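PDB 7KV1: SusD family protein from Bacteroides uniformis, which probably binds beta-glucans as a SusD-family surface glycan-binding protein of a human gut bacterium. Local coordinates for residues F266-S271 with Y406-T411; G280-E285 with N400-Y405. One frame throughout, in Å; residues are numbered along the deposited sequence.

Interaction 1. Residues F266-S271 with Y406-T411; sequences FRLNPS and YRYAET. With NCO (cobalt hexammine(III)), chain C.
The ring of Y408, at the first turn of helix 408-420, packs against the chain of F266, R267 and L268 and shows how one tyrosine can pack through its ring and still bind with its hydroxyl. CB leads toward the 266-271 loop, and CG anti to the backbone N (chi1 178°) lays the ring along that loop. At one rim of the ring, CD1 sits 3.8 Å from F266 CB, which stands over the face as a CH-pi partner, 4.2 Å from the ring centroid and 28° off its normal. The phenyl group of F266 itself turns off toward L260 of helix 250-262. At the other rim, Y408 CD2 approaches the carbonyl carbon C of R267 to 3.6 Å and CE2 lies near R267 CA, with R267 N over the same face as F266 CB. L268 crosses the tyrosine at about a right angle and extends its CD2 past the ring to the start of the helix, 3.6 Å from A409 N and also against A409 CB. At the far end Y408 OH accepts a hydrogen bond from ammine N5 of the cobalt hexammine(III) ion over 3.1 Å. The same ammine also donates to F266 O, as do N1 and N6, so three ammines converge on one carbonyl. The side chain of R267 starts away from the helix and bends at chi2 and chi3, and its NH1 donates to L268 O at 2.7 Å, almost straight (167°). With I261 O and S263 O also accepting from the complex, this is a cation site built of main-chain carbonyls and one phenol, set where helix 250-262 gives way to the loop.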
loop_
_atom_site.group_PDB
_atom_site.type_symbol
_atom_site.label_atom_id
_atom_site.label_comp_id
_atom_site.label_asym_id
_atom_site.label_seq_id
_atom_site.Cartn_x
_atom_site.Cartn_y
_atom_site.Cartn_z
ATOM N N PHE A 266 8.325 -12.433 14.817
ATOM C CA PHE A 266 7.369 -12.373 13.680
ATOM C C PHE A 266 6.962 -13.793 13.282
ATOM O O PHE A 266 7.808 -14.697 13.307
ATOM C CB PHE A 266 7.994 -11.618 12.495
ATOM C CG PHE A 266 8.158 -10.148 12.766
ATOM C CD1 PHE A 266 7.045 -9.340 12.905
ATOM C CD2 PHE A 266 9.408 -9.595 12.971
ATOM C CE1 PHE A 266 7.175 -7.989 13.193
ATOM C CE2 PHE A 266 9.544 -8.251 13.264
ATOM C CZ PHE A 266 8.431 -7.451 13.376
ATOM N N ARG A 267 5.705 -13.979 12.922
ATOM C CA ARG A 267 5.266 -15.260 12.324
ATOM C C ARG A 267 4.022 -15.009 11.487
ATOM O O ARG A 267 3.358 -13.997 11.732
ATOM C CB ARG A 267 5.023 -16.338 13.393
ATOM C CG ARG A 267 3.980 -15.978 14.435
ATOM C CD ARG A 267 2.885 -17.013 14.664
ATOM N NE ARG A 267 3.349 -18.359 14.918
ATOM C CZ ARG A 267 3.151 -19.421 14.130
ATOM N NH1 ARG A 267 2.497 -19.344 12.974
ATOM N NH2 ARG A 267 3.633 -20.583 14.510
ATOM N N LEU A 268 3.674 -15.958 10.618
ATOM C CA LEU A 268 2.372 -15.952 9.927
ATOM C C LEU A 268 1.268 -16.212 10.947
ATOM O O LEU A 268 1.398 -17.135 11.779
ATOM C CB LEU A 268 2.390 -16.996 8.807
ATOM C CG LEU A 268 3.337 -16.717 7.653
ATOM C CD1 LEU A 268 3.198 -17.788 6.591
ATOM C CD2 LEU A 268 3.054 -15.349 7.033
ATOM N N ASN A 269 0.195 -15.433 10.904
ATOM C CA ASN A 269 -1.027 -15.798 11.662
ATOM C C ASN A 269 -1.472 -17.191 11.215
ATOM O O ASN A 269 -1.631 -17.444 10.016
ATOM C CB ASN A 269 -2.145 -14.780 11.453
ATOM C CG ASN A 269 -3.219 -14.865 12.503
ATOM O OD1 ASN A 269 -3.657 -15.964 12.829
ATOM N ND2 ASN A 269 -3.631 -13.718 13.032
ATOM N N PRO A 270 -1.667 -18.151 12.151
ATOM C CA PRO A 270 -2.108 -19.490 11.775
ATOM C C PRO A 270 -3.390 -19.464 10.942
ATOM O O PRO A 270 -3.549 -20.347 10.145
ATOM C CB PRO A 270 -2.336 -20.226 13.112
ATOM C CG PRO A 270 -1.507 -19.448 14.117
ATOM C CD PRO A 270 -1.357 -18.035 13.587
ATOM N N SER A 271 -4.276 -18.478 11.180
ATOM C CA SER A 271 -5.535 -18.266 10.420
ATOM C C SER A 271 -5.395 -16.994 9.572
ATOM O O SER A 271 -5.269 -15.912 10.161
ATOM C CB SER A 271 -6.733 -18.146 11.351
ATOM O OG SER A 271 -7.824 -17.532 10.678
ATOM N N TYR A 406 2.122 -3.533 5.930
ATOM C CA TYR A 406 3.202 -4.533 5.758
ATOM C C TYR A 406 2.889 -5.733 6.638
ATOM O O TYR A 406 2.750 -5.529 7.829
ATOM C CB TYR A 406 4.567 -3.955 6.132
ATOM C CG TYR A 406 5.079 -2.960 5.128
ATOM C CD1 TYR A 406 5.085 -3.278 3.776
ATOM C CD2 TYR A 406 5.502 -1.701 5.517
ATOM C CE1 TYR A 406 5.503 -2.351 2.832
ATOM C CE2 TYR A 406 5.947 -0.778 4.582
ATOM C CZ TYR A 406 5.935 -1.099 3.229
ATOM O OH TYR A 406 6.314 -0.190 2.284
ATOM N N ARG A 407 2.803 -6.921 6.045
ATOM C CA ARG A 407 2.637 -8.209 6.764
ATOM C C ARG A 407 3.877 -9.090 6.539
ATOM O O ARG A 407 4.493 -9.040 5.472
ATOM C CB ARG A 407 1.402 -8.952 6.243
ATOM C CG ARG A 407 0.121 -8.160 6.408
ATOM C CD ARG A 407 -1.059 -9.056 6.215
ATOM N NE ARG A 407 -1.466 -9.341 4.857
ATOM C CZ ARG A 407 -1.412 -10.533 4.255
ATOM N NH1 ARG A 407 -0.820 -11.562 4.832
ATOM N NH2 ARG A 407 -1.947 -10.681 3.049
ATOM N N TYR A 408 4.160 -9.965 7.476
ATOM C CA TYR A 408 5.286 -10.918 7.372
ATOM C C TYR A 408 5.092 -11.874 6.170
ATOM O O TYR A 408 6.123 -12.397 5.717
ATOM C CB TYR A 408 5.458 -11.634 8.713
ATOM C CG TYR A 408 6.541 -12.675 8.781
ATOM C CD1 TYR A 408 7.886 -12.325 8.805
ATOM C CD2 TYR A 408 6.222 -14.018 8.820
ATOM C CE1 TYR A 408 8.872 -13.293 8.889
ATOM C CE2 TYR A 408 7.196 -14.998 8.932
ATOM C CZ TYR A 408 8.524 -14.635 8.937
ATOM O OH TYR A 408 9.484 -15.593 9.031
ATOM N N ALA A 409 3.875 -12.096 5.652
ATOM C CA ALA A 409 3.685 -12.851 4.384
ATOM C C ALA A 409 4.501 -12.176 3.269
ATOM O O ALA A 409 5.188 -12.872 2.500
ATOM C CB ALA A 409 2.225 -12.996 4.006
ATOM N N GLU A 410 4.512 -10.842 3.248
ATOM C CA GLU A 410 5.261 -10.066 2.241
ATOM C C GLU A 410 6.777 -10.159 2.488
ATOM O O GLU A 410 7.542 -10.196 1.508
ATOM C CB GLU A 410 4.721 -8.634 2.189
ATOM C CG GLU A 410 5.234 -7.891 1.000
ATOM C CD GLU A 410 4.753 -6.471 0.781
ATOM O OE1 GLU A 410 4.011 -5.918 1.630
ATOM O OE2 GLU A 410 5.052 -5.968 -0.314
ATOM N N THR A 411 7.223 -10.211 3.743
ATOM C CA THR A 411 8.641 -10.511 4.085
ATOM C C THR A 411 9.055 -11.819 3.395
ATOM O O THR A 411 10.093 -11.829 2.701
ATOM C CB THR A 411 8.850 -10.555 5.603
ATOM O OG1 THR A 411 8.226 -9.419 6.221
ATOM C CG2 THR A 411 10.319 -10.638 5.942
HETATM CO CO NCO C . 10.350 -17.490 12.748
HETATM N N1 NCO C . 9.907 -16.719 14.548
HETATM N N2 NCO C . 10.966 -18.174 10.977
HETATM N N3 NCO C . 10.209 -19.432 13.435
HETATM N N4 NCO C . 12.257 -17.438 13.237
HETATM N N5 NCO C . 10.494 -15.593 12.008
HETATM N N6 NCO C . 8.439 -17.578 12.244
#

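Interaction 2. Residues G280-E285 with N400-Y405; sequences GEWCDE and NNNYRY. With EDO (1,2-ethanediol), chain D.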
loop_
_atom_site.group_PDB
_atom_site.type_symbol
_atom_site.label_atom_id
_atom_site.label_comp_id
_atom_site.label_asym_id
_atom_site.label_seq_id
_atom_site.Cartn_x
_atom_site.Cartn_y
_atom_site.Cartn_z
ATOM N N GLY A 280 -7.170 -9.491 15.270
ATOM C CA GLY A 280 -5.971 -9.741 14.437
ATOM C C GLY A 280 -5.107 -8.502 14.262
ATOM O O GLY A 280 -3.963 -8.625 13.776
ATOM N N GLU A 281 -5.605 -7.339 14.680
ATOM C CA GLU A 281 -4.840 -6.074 14.607
ATOM C C GLU A 281 -3.578 -6.254 15.431
ATOM O O GLU A 281 -3.688 -6.738 16.563
ATOM C CB GLU A 281 -5.687 -4.909 15.115
ATOM C CG GLU A 281 -6.867 -4.652 14.215
ATOM C CD GLU A 281 -7.647 -3.399 14.541
ATOM O OE1 GLU A 281 -7.488 -2.890 15.671
ATOM O OE2 GLU A 281 -8.397 -2.939 13.655
ATOM N N TRP A 282 -2.426 -5.938 14.859
ATOM C CA TRP A 282 -1.119 -6.041 15.556
ATOM C C TRP A 282 -0.889 -7.485 16.063
ATOM O O TRP A 282 -0.241 -7.655 17.103
ATOM C CB TRP A 282 -1.058 -4.989 16.677
ATOM C CG TRP A 282 -1.063 -3.602 16.111
ATOM C CD1 TRP A 282 -2.034 -2.655 16.221
ATOM C CD2 TRP A 282 -0.033 -3.031 15.290
ATOM N NE1 TRP A 282 -1.681 -1.530 15.513
ATOM C CE2 TRP A 282 -0.448 -1.731 14.946
ATOM C CE3 TRP A 282 1.216 -3.485 14.857
ATOM C CZ2 TRP A 282 0.341 -0.882 14.180
ATOM C CZ3 TRP A 282 2.001 -2.650 14.090
ATOM C CH2 TRP A 282 1.563 -1.361 13.762
ATOM N N CYS A 283 -1.340 -8.501 15.323
ATOM C CA CYS A 283 -0.879 -9.898 15.539
ATOM C C CYS A 283 0.599 -9.959 15.127
ATOM O O CYS A 283 1.152 -8.917 14.622
ATOM C CB CYS A 283 -1.731 -10.910 14.789
ATOM S SG CYS A 283 -1.589 -10.810 12.984
ATOM N N ASP A 284 1.248 -11.103 15.352
ATOM C CA ASP A 284 2.718 -11.204 15.180
ATOM C C ASP A 284 3.090 -11.281 13.695
ATOM O O ASP A 284 4.289 -11.245 13.399
ATOM C CB ASP A 284 3.269 -12.347 16.028
ATOM C CG ASP A 284 3.193 -11.998 17.519
ATOM O OD1 ASP A 284 3.540 -10.820 17.887
ATOM O OD2 ASP A 284 2.746 -12.862 18.290
ATOM N N GLU A 285 2.116 -11.328 12.801
ATOM C CA GLU A 285 2.341 -11.159 11.342
ATOM C C GLU A 285 2.525 -9.675 10.982
ATOM O O GLU A 285 3.111 -9.356 9.932
ATOM C CB GLU A 285 1.161 -11.749 10.579
ATOM C CG GLU A 285 1.411 -11.702 9.090
ATOM C CD GLU A 285 0.611 -12.681 8.259
ATOM O OE1 GLU A 285 -0.045 -13.578 8.835
ATOM O OE2 GLU A 285 0.655 -12.528 7.039
ATOM N N ASN A 400 -13.564 1.032 12.491
ATOM C CA ASN A 400 -12.308 1.010 13.288
ATOM C C ASN A 400 -11.213 0.200 12.586
ATOM O O ASN A 400 -10.144 -0.005 13.209
ATOM C CB ASN A 400 -12.539 0.438 14.696
ATOM C CG ASN A 400 -13.001 -0.999 14.658
ATOM O OD1 ASN A 400 -12.961 -1.644 13.610
ATOM N ND2 ASN A 400 -13.486 -1.499 15.782
ATOM N N ASN A 401 -11.453 -0.308 11.381
ATOM C CA ASN A 401 -10.481 -1.232 10.728
ATOM C C ASN A 401 -9.137 -0.529 10.532
ATOM O O ASN A 401 -9.079 0.414 9.701
ATOM C CB ASN A 401 -10.952 -1.715 9.359
ATOM C CG ASN A 401 -12.279 -2.426 9.447
ATOM O OD1 ASN A 401 -13.293 -1.780 9.701
ATOM N ND2 ASN A 401 -12.287 -3.734 9.211
ATOM N N ASN A 402 -8.089 -1.010 11.204
ATOM C CA ASN A 402 -6.688 -0.640 10.872
ATOM C C ASN A 402 -6.379 -1.055 9.421
ATOM O O ASN A 402 -6.880 -2.103 8.937
ATOM C CB ASN A 402 -5.671 -1.310 11.784
ATOM C CG ASN A 402 -5.666 -0.762 13.198
ATOM O OD1 ASN A 402 -6.477 0.101 13.534
ATOM N ND2 ASN A 402 -4.751 -1.270 14.013
ATOM N N TYR A 403 -5.537 -0.284 8.756
ATOM C CA TYR A 403 -5.078 -0.605 7.392
ATOM C C TYR A 403 -3.782 -1.390 7.547
ATOM O O TYR A 403 -2.812 -0.815 8.061
ATOM C CB TYR A 403 -4.880 0.642 6.520
ATOM C CG TYR A 403 -4.512 0.237 5.120
ATOM C CD1 TYR A 403 -5.374 -0.567 4.386
ATOM C CD2 TYR A 403 -3.281 0.527 4.566
ATOM C CE1 TYR A 403 -5.051 -1.011 3.113
ATOM C CE2 TYR A 403 -2.935 0.078 3.295
ATOM C CZ TYR A 403 -3.814 -0.706 2.573
ATOM O OH TYR A 403 -3.505 -1.171 1.327
ATOM N N ARG A 404 -3.791 -2.657 7.143
ATOM C CA ARG A 404 -2.616 -3.556 7.259
ATOM C C ARG A 404 -1.692 -3.178 6.100
ATOM O O ARG A 404 -2.087 -3.382 4.936
ATOM C CB ARG A 404 -3.000 -5.043 7.225
ATOM C CG ARG A 404 -3.645 -5.596 8.490
ATOM C CD ARG A 404 -4.964 -4.970 8.916
ATOM N NE ARG A 404 -5.605 -5.823 9.926
ATOM C CZ ARG A 404 -6.778 -5.595 10.494
ATOM N NH1 ARG A 404 -7.476 -4.503 10.202
ATOM N NH2 ARG A 404 -7.239 -6.442 11.400
ATOM N N TYR A 405 -0.541 -2.581 6.390
ATOM C CA TYR A 405 0.329 -1.994 5.332
ATOM C C TYR A 405 1.418 -2.983 4.938
ATOM O O TYR A 405 1.563 -3.237 3.729
ATOM C CB TYR A 405 0.934 -0.650 5.751
ATOM C CG TYR A 405 1.338 0.185 4.560
ATOM C CD1 TYR A 405 2.502 -0.080 3.840
ATOM C CD2 TYR A 405 0.507 1.186 4.111
ATOM C CE1 TYR A 405 2.841 0.662 2.717
ATOM C CE2 TYR A 405 0.826 1.930 2.985
ATOM C CZ TYR A 405 1.997 1.676 2.288
ATOM O OH TYR A 405 2.274 2.467 1.202
HETATM C C1 EDO D . 3.609 3.512 -2.253
HETATM O O1 EDO D . 3.037 4.399 -1.304
HETATM C C2 EDO D . 3.235 2.098 -2.015
HETATM O O2 EDO D . 3.710 1.622 -0.757
HETATM O O HOH W 1 -3.369 -7.245 11.363
HETATM O O HOH W 2 -9.586 -4.705 11.891
HETATM O O HOH W 3 -8.677 -0.421 15.219
#
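E281 and N402 mark the closest backbone approach, with their CA atoms 6.8 Å apart: a type II turn from G280 to C283 faces the irregular chain that leads into strand 403-407. The turn is closed by C283 N to G280 O, and W282 takes up its positive phi of 57°. From the turn E281 reaches across with its chain extended beyond CG, and N402 N donates to E281 OE2 at 3.1 Å, nearly straight (174°) but arriving from above the carboxylate plane. The N402 amide stacks on that carboxylate, the two planes only 12° apart. R404 comes from the strand and lays one guanidinium face against the glutamate's methylene, NH2 lying 3.4 Å from E281 CG. The salt bridge from E281 OE2 to R404 NH1 is long (3.9 Å), and because OE2 stands well out of the guanidinium plane no N-H points at it: it rests on charge alone. Water 2 makes the directed link instead, accepting from R404 NH1 and donating to E281 OE2 at 2.8 Å. NH1 also donates to N402 O over 2.8 Å, which ties the guanidinium back to the chain just ahead of its strand, while water 1 joins R404 NE to G280 O. W282 NE1 and N402 ND2 are two donors near one another, and each is served elsewhere, by N291 and E289 respectively. Around this pairing, I275 O of helix 272-275 accepts from R404 NH2, helix 71-76 meets Y403 and Y405, and strand 286-290, which follows the turn, runs antiparallel to strand 403-407.

Interactions 1 and 2 have centres about 11 Å apart and share strand 403-407, which passes from the polar pairing of interaction 2 straight into the helix start of interaction 1. Along the chain the order is 266-271, 280-285, 400-405, 406-411, so the inner pair of segments makes interaction 2 and the outer pair interaction 1. E285 joins them: its main-chain O probably accepts from Y408 N, and its OE1 probably from N269 N. Together with the two-stranded antiparallel sheet of 286-290 and 403-407, the contacts fasten the region after helix 250-262 to helix 408-420 in this largely helical SusD-family protein.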